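Local structure of BH2602 protein (3NWZ) at residues V146-D149 with Q150-V154; V28-S31 with I32-L36. The protein binds coenzyme A and probably hydrolyses acyl-CoA thioesters, as a member of the hotdog-fold thioesterase superfamily. All blocks are in the same frame, centred on the assembly; numbering follows the deposited sequence.

Contact 1: residues V146-D149 with Q150-V154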
# COMPACT_ATOMS: atom_id res chain seq x y z
N VAL A 146 -14.18 1.26 -4.71
CA VAL A 146 -14.71 1.95 -5.86
C VAL A 146 -15.55 0.93 -6.63
O VAL A 146 -15.11 -0.19 -6.88
CB VAL A 146 -13.56 2.50 -6.77
CG1 VAL A 146 -14.13 3.23 -7.95
CG2 VAL A 146 -12.66 3.42 -5.97
N TYR A 147 -16.77 1.33 -7.01
CA TYR A 147 -17.71 0.47 -7.74
C TYR A 147 -18.19 1.03 -9.07
O TYR A 147 -18.27 2.25 -9.26
CB TYR A 147 -18.95 0.20 -6.86
CG TYR A 147 -18.65 -0.41 -5.51
CD1 TYR A 147 -18.89 0.30 -4.34
CD2 TYR A 147 -18.13 -1.69 -5.41
CE1 TYR A 147 -18.63 -0.27 -3.09
CE2 TYR A 147 -17.87 -2.26 -4.18
CZ TYR A 147 -18.12 -1.55 -3.03
OH TYR A 147 -17.86 -2.14 -1.81
N THR A 148 -18.52 0.14 -10.00
CA THR A 148 -19.03 0.57 -11.30
C THR A 148 -20.51 0.80 -11.06
O THR A 148 -20.97 0.59 -9.93
CB THR A 148 -18.90 -0.52 -12.34
OG1 THR A 148 -19.60 -1.69 -11.90
CG2 THR A 148 -17.45 -0.86 -12.57
N ASP A 149 -21.26 1.20 -12.08
CA ASP A 149 -22.70 1.39 -11.88
C ASP A 149 -23.45 0.06 -11.83
O ASP A 149 -24.68 0.02 -11.84
CB ASP A 149 -23.30 2.27 -12.98
CG ASP A 149 -22.80 1.91 -14.35
OD1 ASP A 149 -22.33 0.77 -14.56
OD2 ASP A 149 -22.87 2.78 -15.24
N GLN A 150 -22.70 -1.04 -11.77
CA GLN A 150 -23.30 -2.37 -11.69
C GLN A 150 -23.11 -2.91 -10.28
O GLN A 150 -23.86 -3.77 -9.84
CB GLN A 150 -22.64 -3.31 -12.70
CG GLN A 150 -22.87 -2.91 -14.14
CD GLN A 150 -24.34 -2.76 -14.47
OE1 GLN A 150 -25.06 -3.74 -14.63
NE2 GLN A 150 -24.80 -1.52 -14.54
N GLY A 151 -22.11 -2.39 -9.58
CA GLY A 151 -21.85 -2.87 -8.24
C GLY A 151 -20.55 -3.64 -8.27
O GLY A 151 -20.09 -4.14 -7.24
N GLU A 152 -19.96 -3.76 -9.46
CA GLU A 152 -18.69 -4.45 -9.61
C GLU A 152 -17.61 -3.62 -8.95
O GLU A 152 -17.64 -2.40 -9.05
CB GLU A 152 -18.36 -4.64 -11.08
CG GLU A 152 -19.11 -5.78 -11.74
CD GLU A 152 -19.71 -5.38 -13.07
OE1 GLU A 152 -20.26 -6.27 -13.77
OE2 GLU A 152 -19.65 -4.17 -13.42
N THR A 153 -16.67 -4.27 -8.27
CA THR A 153 -15.60 -3.55 -7.58
C THR A 153 -14.42 -3.21 -8.51
O THR A 153 -13.65 -4.08 -8.90
CB THR A 153 -15.05 -4.37 -6.37
OG1 THR A 153 -16.07 -4.51 -5.37
CG2 THR A 153 -13.84 -3.66 -5.75
N VAL A 154 -14.31 -1.93 -8.86
CA VAL A 154 -13.24 -1.44 -9.72
C VAL A 154 -11.93 -1.48 -8.95
O VAL A 154 -10.89 -1.88 -9.49
CB VAL A 154 -13.51 0.01 -10.17
CG1 VAL A 154 -12.31 0.56 -10.96
CG2 VAL A 154 -14.78 0.06 -10.99

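Contact 2: residues V28-S31 with I32-L36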
# COMPACT_ATOMS: atom_id res chain seq x y z
N VAL A 28 -15.92 17.12 -25.41
CA VAL A 28 -15.09 17.33 -24.25
C VAL A 28 -15.10 18.78 -23.83
O VAL A 28 -15.64 19.11 -22.75
CB VAL A 28 -13.63 16.91 -24.49
CG1 VAL A 28 -12.75 17.36 -23.31
CG2 VAL A 28 -13.54 15.41 -24.67
N LEU A 29 -14.52 19.65 -24.66
CA LEU A 29 -14.43 21.08 -24.38
C LEU A 29 -15.72 21.67 -23.83
O LEU A 29 -15.71 22.51 -22.93
CB LEU A 29 -14.05 21.84 -25.63
CG LEU A 29 -13.87 23.35 -25.43
CD1 LEU A 29 -12.91 23.58 -24.29
CD2 LEU A 29 -13.34 24.00 -26.71
N SER A 30 -16.84 21.22 -24.37
CA SER A 30 -18.14 21.68 -23.93
C SER A 30 -18.25 21.47 -22.41
O SER A 30 -18.60 22.40 -21.67
CB SER A 30 -19.23 20.88 -24.66
OG SER A 30 -20.50 21.44 -24.45
N SER A 31 -17.92 20.27 -21.95
CA SER A 31 -17.98 19.97 -20.54
C SER A 31 -16.98 20.85 -19.84
O SER A 31 -17.31 21.56 -18.89
CB SER A 31 -17.63 18.50 -20.27
OG SER A 31 -18.76 17.67 -20.46
N ILE A 32 -15.74 20.81 -20.32
CA ILE A 32 -14.69 21.62 -19.74
C ILE A 32 -15.15 23.05 -19.56
O ILE A 32 -15.04 23.59 -18.46
CB ILE A 32 -13.41 21.59 -20.61
CG1 ILE A 32 -12.72 20.24 -20.45
CG2 ILE A 32 -12.48 22.72 -20.20
CD1 ILE A 32 -11.40 20.12 -21.15
N VAL A 33 -15.69 23.67 -20.61
CA VAL A 33 -16.14 25.05 -20.44
C VAL A 33 -17.16 25.13 -19.30
O VAL A 33 -17.08 26.02 -18.45
CB VAL A 33 -16.75 25.64 -21.75
CG1 VAL A 33 -16.84 27.17 -21.63
CG2 VAL A 33 -15.90 25.26 -22.95
N ASP A 34 -18.13 24.20 -19.26
CA ASP A 34 -19.12 24.19 -18.19
C ASP A 34 -18.40 24.15 -16.84
O ASP A 34 -18.74 24.88 -15.91
CB ASP A 34 -20.03 22.96 -18.27
CG ASP A 34 -20.97 22.98 -19.45
OD1 ASP A 34 -21.57 24.04 -19.72
OD2 ASP A 34 -21.14 21.92 -20.08
N GLY A 35 -17.42 23.26 -16.75
CA GLY A 35 -16.66 23.11 -15.52
C GLY A 35 -16.16 24.46 -15.06
O GLY A 35 -16.65 24.99 -14.06
N LEU A 36 -15.19 25.00 -15.81
CA LEU A 36 -14.56 26.30 -15.56
C LEU A 36 -15.60 27.36 -15.22
O LEU A 36 -15.36 28.25 -14.41
CB LEU A 36 -13.78 26.74 -16.80
CG LEU A 36 -12.87 25.71 -17.49
CD1 LEU A 36 -12.26 26.34 -18.74
CD2 LEU A 36 -11.77 25.26 -16.53

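Contact 1: residues V146-D149 with Q150-V154
Thr148 OG1 is gripped by three groups of the residues that follow it: it accepts from Gln150 N (3.2 Å), more weakly from Glu152 N, and gives its own proton to Glu152 OE2 at 2.9 Å. The setting is the tip of the beta hairpin joining strands 139-147 and 153-163 in the hotdog sheet. With chi1 58°, the hydroxyl sits between the backbone N and the carbonyl carbon, facing into the loop, and its bond to Gln150 N makes an ST turn within the type I turn from Thr148 to Gly151. A valine here would probably leave Gln150 N, Glu152 N and the Glu152 carboxylate without their mate, setting the glutamate free to turn. Glycine suits position 151, where a positive phi of 110° would jam a side chain against the preceding carbonyl; its N reaches Thr148 O from above the carbonyl plane. Thr148 N donates to Glu152 O (2.9 Å), closing the hairpin over a G1 bulge. Two residues on along each strand, Val154 N bonds to Val146 O at 2.8 Å, and beside it Val146 CG1 packs 4.0 Å from Val154 CB. Asp149 OD2 ties the turn to Thr124 N. Beyond the bulge Tyr147 and Thr153 form a non-hydrogen-bonded pair, side chains alongside, with Thr153 OG1 at the ring edge, 3.1 Å from Tyr147 CE2.

Contact 2: residues V28-S31 with I32-L36
Val28 and Ile32 lie side by side, one turn apart on helix 23-40, and point the same way, Val28 CG1 resting 3.8 Å from Ile32 CD1. Together they make one ridge. Ile32 carries CG1 beside its backbone N (chi1 -74°) and its chain is extended at chi2, which lays CD1 alongside the valine. The neighbouring bump is Leu29: its CD1 reaches into the hollow between Ile32 and Val33, 4.2 Å from Ile32 CG2. The side chains of Leu29 and Val33 cross, though the place of Val33 CG2 is less certain. The branched isoleucine suits the ridge because it meets Val28 with CD1 and Leu29 with CG2. Leu29 also meets Phe17 and Leu18, while Val28 and Ile32 pack on Tyr47 and Leu51 of the second subunit. In the model a CB at Gly35 would come close to Ile32 O; Gly35 N bonds to Ser31 O. On another side Ser30 and Asp34 border Met14 of the second subunit. No side-chain hydrogen bond spans the two segments, so backbone bonds such as Ile32 N to Val28 O (3.0 Å) hold the helix, and the side chains contribute apolar surface for packing within and between subunits.

Both contacts are local, yet they serve distant parts of the chain, with centres 26 Å apart and nearest atoms about 16 Å apart. Contact 2 is largely buried and stays within one helix, 23-40, ahead of the sheet in sequence; contact 1 is only partly buried and joins two neighbouring antiparallel strands at their turn. The chemistry follows the place. Where the chain must reverse near solvent, a side-chain hydroxyl and a carboxylate reinforce the backbone bonds, and Gly151 allows the positive phi of the turn. In the helix, the hydrogen bonds are those of the backbone; Val28 and Ile32 face the second subunit while Leu29 packs on its own chain.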